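Local coordinates for protein fusion DH (Streptomyces sp. MJ635-86F5, PDB 6K97) that is a dehydratase of double hotdog fold from cremimycin biosynthesis, here an engineered fusion, and probably removes water from beta-hydroxyacyl polyketide intermediates, at residues A[32-36]-A[246-250]; A[194-199]-A[220-226]. All coordinates share one frame; numbering follows the deposited sequence.

Interaction 1: A[32-36]-A[246-250]; sequences TEHPL and EAFHV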
# COMPACT_ATOMS: atom_id res chain seq x y z
N THR A 32 -9.80 -3.11 -5.34
CA THR A 32 -10.27 -4.47 -5.12
C THR A 32 -11.79 -4.41 -4.93
O THR A 32 -12.31 -3.40 -4.50
CB THR A 32 -9.55 -5.11 -3.91
OG1 THR A 32 -9.78 -6.51 -3.93
CG2 THR A 32 -10.05 -4.53 -2.56
N GLU A 33 -12.51 -5.49 -5.21
CA GLU A 33 -13.96 -5.52 -4.92
C GLU A 33 -14.18 -6.27 -3.62
O GLU A 33 -14.06 -7.48 -3.56
CB GLU A 33 -14.77 -6.18 -6.06
CG GLU A 33 -14.87 -5.33 -7.33
CD GLU A 33 -13.57 -5.26 -8.18
OE1 GLU A 33 -12.91 -6.31 -8.41
OE2 GLU A 33 -13.20 -4.15 -8.64
N HIS A 34 -14.50 -5.54 -2.56
CA HIS A 34 -14.89 -6.17 -1.29
C HIS A 34 -15.63 -5.16 -0.47
O HIS A 34 -15.32 -4.00 -0.53
CB HIS A 34 -13.64 -6.65 -0.56
CG HIS A 34 -13.93 -7.54 0.60
ND1 HIS A 34 -14.03 -7.07 1.89
CD2 HIS A 34 -14.18 -8.86 0.65
CE1 HIS A 34 -14.29 -8.08 2.70
NE2 HIS A 34 -14.39 -9.18 1.97
N PRO A 35 -16.56 -5.58 0.39
CA PRO A 35 -17.29 -4.60 1.21
C PRO A 35 -16.47 -3.80 2.26
O PRO A 35 -16.92 -2.74 2.66
CB PRO A 35 -18.37 -5.43 1.89
CG PRO A 35 -18.56 -6.61 0.97
CD PRO A 35 -17.17 -6.92 0.44
N LEU A 36 -15.34 -4.31 2.73
CA LEU A 36 -14.48 -3.63 3.73
C LEU A 36 -13.11 -3.13 3.23
O LEU A 36 -12.38 -2.52 3.97
CB LEU A 36 -14.22 -4.57 4.91
CG LEU A 36 -15.49 -5.14 5.54
CD1 LEU A 36 -15.22 -6.26 6.54
CD2 LEU A 36 -16.31 -4.06 6.21
N GLU A 246 -23.79 -12.61 -0.45
CA GLU A 246 -23.20 -12.86 -1.76
C GLU A 246 -21.98 -11.96 -2.08
O GLU A 246 -21.15 -12.28 -2.97
CB GLU A 246 -24.30 -12.74 -2.86
CG GLU A 246 -25.40 -13.80 -2.77
CD GLU A 246 -26.46 -13.54 -1.69
OE1 GLU A 246 -26.33 -12.56 -0.92
OE2 GLU A 246 -27.37 -14.35 -1.52
N ALA A 247 -21.86 -10.84 -1.38
CA ALA A 247 -20.74 -9.94 -1.62
C ALA A 247 -19.48 -10.29 -0.81
O ALA A 247 -18.44 -9.66 -1.00
CB ALA A 247 -21.16 -8.51 -1.31
N PHE A 248 -19.58 -11.26 0.11
CA PHE A 248 -18.44 -11.61 0.93
C PHE A 248 -17.93 -13.01 0.67
O PHE A 248 -18.67 -13.92 0.19
CB PHE A 248 -18.87 -11.65 2.39
CG PHE A 248 -19.19 -10.32 3.01
CD1 PHE A 248 -18.23 -9.62 3.66
CD2 PHE A 248 -20.48 -9.89 3.09
CE1 PHE A 248 -18.52 -8.45 4.32
CE2 PHE A 248 -20.81 -8.69 3.75
CZ PHE A 248 -19.81 -7.98 4.36
N HIS A 249 -16.69 -13.25 1.09
CA HIS A 249 -16.21 -14.65 1.10
C HIS A 249 -17.11 -15.45 2.01
O HIS A 249 -17.75 -16.37 1.53
CB HIS A 249 -14.74 -14.74 1.41
CG HIS A 249 -13.94 -14.02 0.37
ND1 HIS A 249 -13.75 -14.53 -0.89
CD2 HIS A 249 -13.39 -12.79 0.36
CE1 HIS A 249 -13.02 -13.69 -1.59
NE2 HIS A 249 -12.83 -12.61 -0.87
N VAL A 250 -17.18 -15.04 3.28
CA VAL A 250 -18.21 -15.51 4.20
C VAL A 250 -18.65 -14.36 5.15
O VAL A 250 -17.89 -13.89 5.93
CB VAL A 250 -17.72 -16.67 5.07
CG1 VAL A 250 -18.89 -17.23 5.84
CG2 VAL A 250 -17.09 -17.77 4.23
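Pro35 lies against Phe248 where two loops of the double hotdog fold meet, one leading into strand 39-42 of the first hotdog, the other running into helix 252-266 of the second. Because the chain is an engineered fusion and the two loops belong to its two joined parts, the contact describes the construct. Along the proline ring, CB rests on the far rim of the phenylalanine, 3.8 Å from CZ of Phe248. Next, CG sits over the middle of that ring, a CH-pi contact with Pro35 CG 3.9 Å from the Phe248 centroid and 12° off the ring normal; the same Pro35 CG meets CB of Ala247 at 3.9 Å. Last, CD turns to the backbone, 3.3 Å from O of Ala247. No hydrogen bond crosses between the loops; apart from that approach to the Ala247 carbonyl, they meet through apolar and ring contacts. His34, with CG anti to its own backbone N (chi1 -168°), reaches over to complete an aromatic cluster. Phe248 presents an edge to the face of His34 in an offset edge-to-face pair, planes at 88°, whereas His249 meets His34 rim to rim, CD2 of His34 being 4.0 Å from CD2 of His249. Glu80 of helix 75-88 ties both loops: its OE2 takes hydrogen bonds from His34 NE2 and the His249 backbone N, its OE1 from Val250 N. His84 of the same helix bonds His249 NE2. The other ring nitrogen of His34 is used locally: Leu36 N donates to His34 ND1 at 3.2 Å, tilted from the ring plane.

Interaction 2: A[194-199]-A[220-226]; sequences GDAWDT and LRAAWSS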
# COMPACT_ATOMS: atom_id res chain seq x y z
N GLY A 194 -31.94 -35.82 18.05
CA GLY A 194 -31.24 -34.78 18.82
C GLY A 194 -32.20 -33.76 19.43
O GLY A 194 -33.10 -33.29 18.74
N ASP A 195 -32.00 -33.39 20.69
CA ASP A 195 -32.87 -32.38 21.35
C ASP A 195 -32.81 -31.00 20.65
O ASP A 195 -31.74 -30.39 20.59
CB ASP A 195 -32.50 -32.19 22.82
CG ASP A 195 -32.34 -33.51 23.58
OD1 ASP A 195 -32.11 -34.55 22.91
OD2 ASP A 195 -32.43 -33.51 24.84
N ALA A 196 -33.97 -30.51 20.18
CA ALA A 196 -34.09 -29.15 19.61
C ALA A 196 -33.90 -28.01 20.65
O ALA A 196 -34.36 -28.13 21.80
CB ALA A 196 -35.43 -28.99 18.92
N TRP A 197 -33.24 -26.93 20.26
CA TRP A 197 -32.94 -25.82 21.17
C TRP A 197 -33.90 -24.65 20.95
O TRP A 197 -34.42 -24.46 19.86
CB TRP A 197 -31.53 -25.27 20.91
CG TRP A 197 -30.37 -26.14 21.27
CD1 TRP A 197 -30.37 -27.50 21.47
CD2 TRP A 197 -29.00 -25.73 21.37
NE1 TRP A 197 -29.08 -27.95 21.72
CE2 TRP A 197 -28.23 -26.88 21.69
CE3 TRP A 197 -28.36 -24.50 21.28
CZ2 TRP A 197 -26.86 -26.82 21.90
CZ3 TRP A 197 -26.98 -24.44 21.51
CH2 TRP A 197 -26.25 -25.59 21.79
N ASP A 198 -34.10 -23.85 21.99
CA ASP A 198 -34.84 -22.59 21.85
C ASP A 198 -33.76 -21.51 21.65
O ASP A 198 -33.10 -21.07 22.59
CB ASP A 198 -35.69 -22.35 23.07
CG ASP A 198 -36.65 -21.25 22.90
OD1 ASP A 198 -36.31 -20.29 22.23
OD2 ASP A 198 -37.76 -21.31 23.46
N THR A 199 -33.56 -21.12 20.40
CA THR A 199 -32.51 -20.20 20.04
C THR A 199 -32.78 -18.78 20.50
O THR A 199 -31.84 -18.03 20.82
CB THR A 199 -32.19 -20.25 18.52
OG1 THR A 199 -33.34 -19.88 17.71
CG2 THR A 199 -31.76 -21.65 18.14
N LEU A 220 -28.47 -17.28 14.27
CA LEU A 220 -28.78 -18.67 14.61
C LEU A 220 -30.29 -18.91 14.58
O LEU A 220 -30.95 -18.58 15.52
CB LEU A 220 -28.17 -19.03 15.97
CG LEU A 220 -28.40 -20.45 16.50
CD1 LEU A 220 -27.73 -21.49 15.63
CD2 LEU A 220 -27.92 -20.63 17.94
N ARG A 221 -30.84 -19.50 13.53
CA ARG A 221 -32.28 -19.75 13.42
C ARG A 221 -32.78 -21.03 14.15
O ARG A 221 -33.92 -21.08 14.55
CB ARG A 221 -32.75 -19.86 11.93
CG ARG A 221 -32.66 -18.68 10.95
CD ARG A 221 -32.52 -17.21 11.36
NE ARG A 221 -33.15 -16.80 12.60
CZ ARG A 221 -32.97 -15.60 13.16
NH1 ARG A 221 -32.20 -14.68 12.58
NH2 ARG A 221 -33.58 -15.32 14.31
N ALA A 222 -31.94 -22.06 14.26
CA ALA A 222 -32.33 -23.40 14.78
C ALA A 222 -31.10 -24.22 15.18
O ALA A 222 -30.04 -24.03 14.64
CB ALA A 222 -33.14 -24.16 13.74
N ALA A 223 -31.23 -25.11 16.15
CA ALA A 223 -30.09 -25.89 16.62
C ALA A 223 -30.48 -27.13 17.39
O ALA A 223 -31.43 -27.11 18.15
CB ALA A 223 -29.21 -25.02 17.47
N TRP A 224 -29.74 -28.21 17.18
CA TRP A 224 -29.95 -29.51 17.87
C TRP A 224 -28.62 -29.97 18.39
O TRP A 224 -27.59 -29.72 17.78
CB TRP A 224 -30.47 -30.57 16.91
CG TRP A 224 -31.64 -30.13 16.12
CD1 TRP A 224 -32.96 -30.47 16.36
CD2 TRP A 224 -31.65 -29.27 14.96
NE1 TRP A 224 -33.78 -29.87 15.42
CE2 TRP A 224 -33.01 -29.13 14.55
CE3 TRP A 224 -30.67 -28.63 14.22
CZ2 TRP A 224 -33.40 -28.36 13.43
CZ3 TRP A 224 -31.05 -27.87 13.08
CH2 TRP A 224 -32.41 -27.75 12.71
N SER A 225 -28.62 -30.63 19.52
CA SER A 225 -27.43 -31.34 19.94
C SER A 225 -27.72 -32.82 20.10
O SER A 225 -28.84 -33.21 20.42
CB SER A 225 -26.88 -30.76 21.23
OG SER A 225 -27.87 -30.78 22.19
N SER A 226 -26.70 -33.62 19.81
CA SER A 226 -26.69 -35.06 20.02
C SER A 226 -25.27 -35.42 20.42
O SER A 226 -24.32 -35.18 19.66
CB SER A 226 -27.04 -35.79 18.72
OG SER A 226 -26.13 -35.45 17.67
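Trp197 lays one indole face on Ala223 and turns its edge to Ser225 where the short strand 195-196 pairs antiparallel with strand 220-226, at the edge of the second hotdog and wholly within the second part of the fusion. Packing is close here. Trp197 N donates to O of Ala223 at 2.8 Å, and CE3 of Trp197 is 3.9 Å from CB of Ala223. In the ring plane, Trp197 NE1 gives a nearly straight hydrogen bond (169°) to OG of Ser225, 3.1 Å away; this OG stands between its backbone N and carbonyl carbon (chi1 56°), which turns it to the indole. Pro265 of helix 252-266 also touches Trp197. With an alanine at Trp197, Ser225 OG would probably lose this donor and Ala223 the indole face that covers it. Past Trp197 the first segment leaves the pairing and enters helix 199-208, yet Thr199 stays packed, its CG2 3.8 Å from CA of Ala222 and also against Leu220. On its other side strand 220-226 carries a classic beta bulge, Arg221 and Ala222 both facing Asp233 of strand 229-235. Asp195 and Ala196 form the looser, exposed side: Ser225 N reaches Asp195 O only weakly, and Ala196 CB lies 3.9 Å from CD1 of Trp224.

Overall arrangement
Interaction 1 joins the two hotdogs of the fused chain, about 13 Å from the chain centre, whereas interaction 2 lies at the outer edge of the second hotdog, about 22 Å from it. Their centres are about 30 Å apart and their nearest atoms about 13 Å, so they do not touch. Along the chain, 194-199/220-226 is nested inside the loop closed by 32-36/246-250. Helix 252-266 relates them: segment 246-250 leads into it, while Trp197 and Leu220 of interaction 2 touch its later residues. In related dehydratases the active site lies between the hotdogs; interaction 1 is therefore probably the nearer of the two to it.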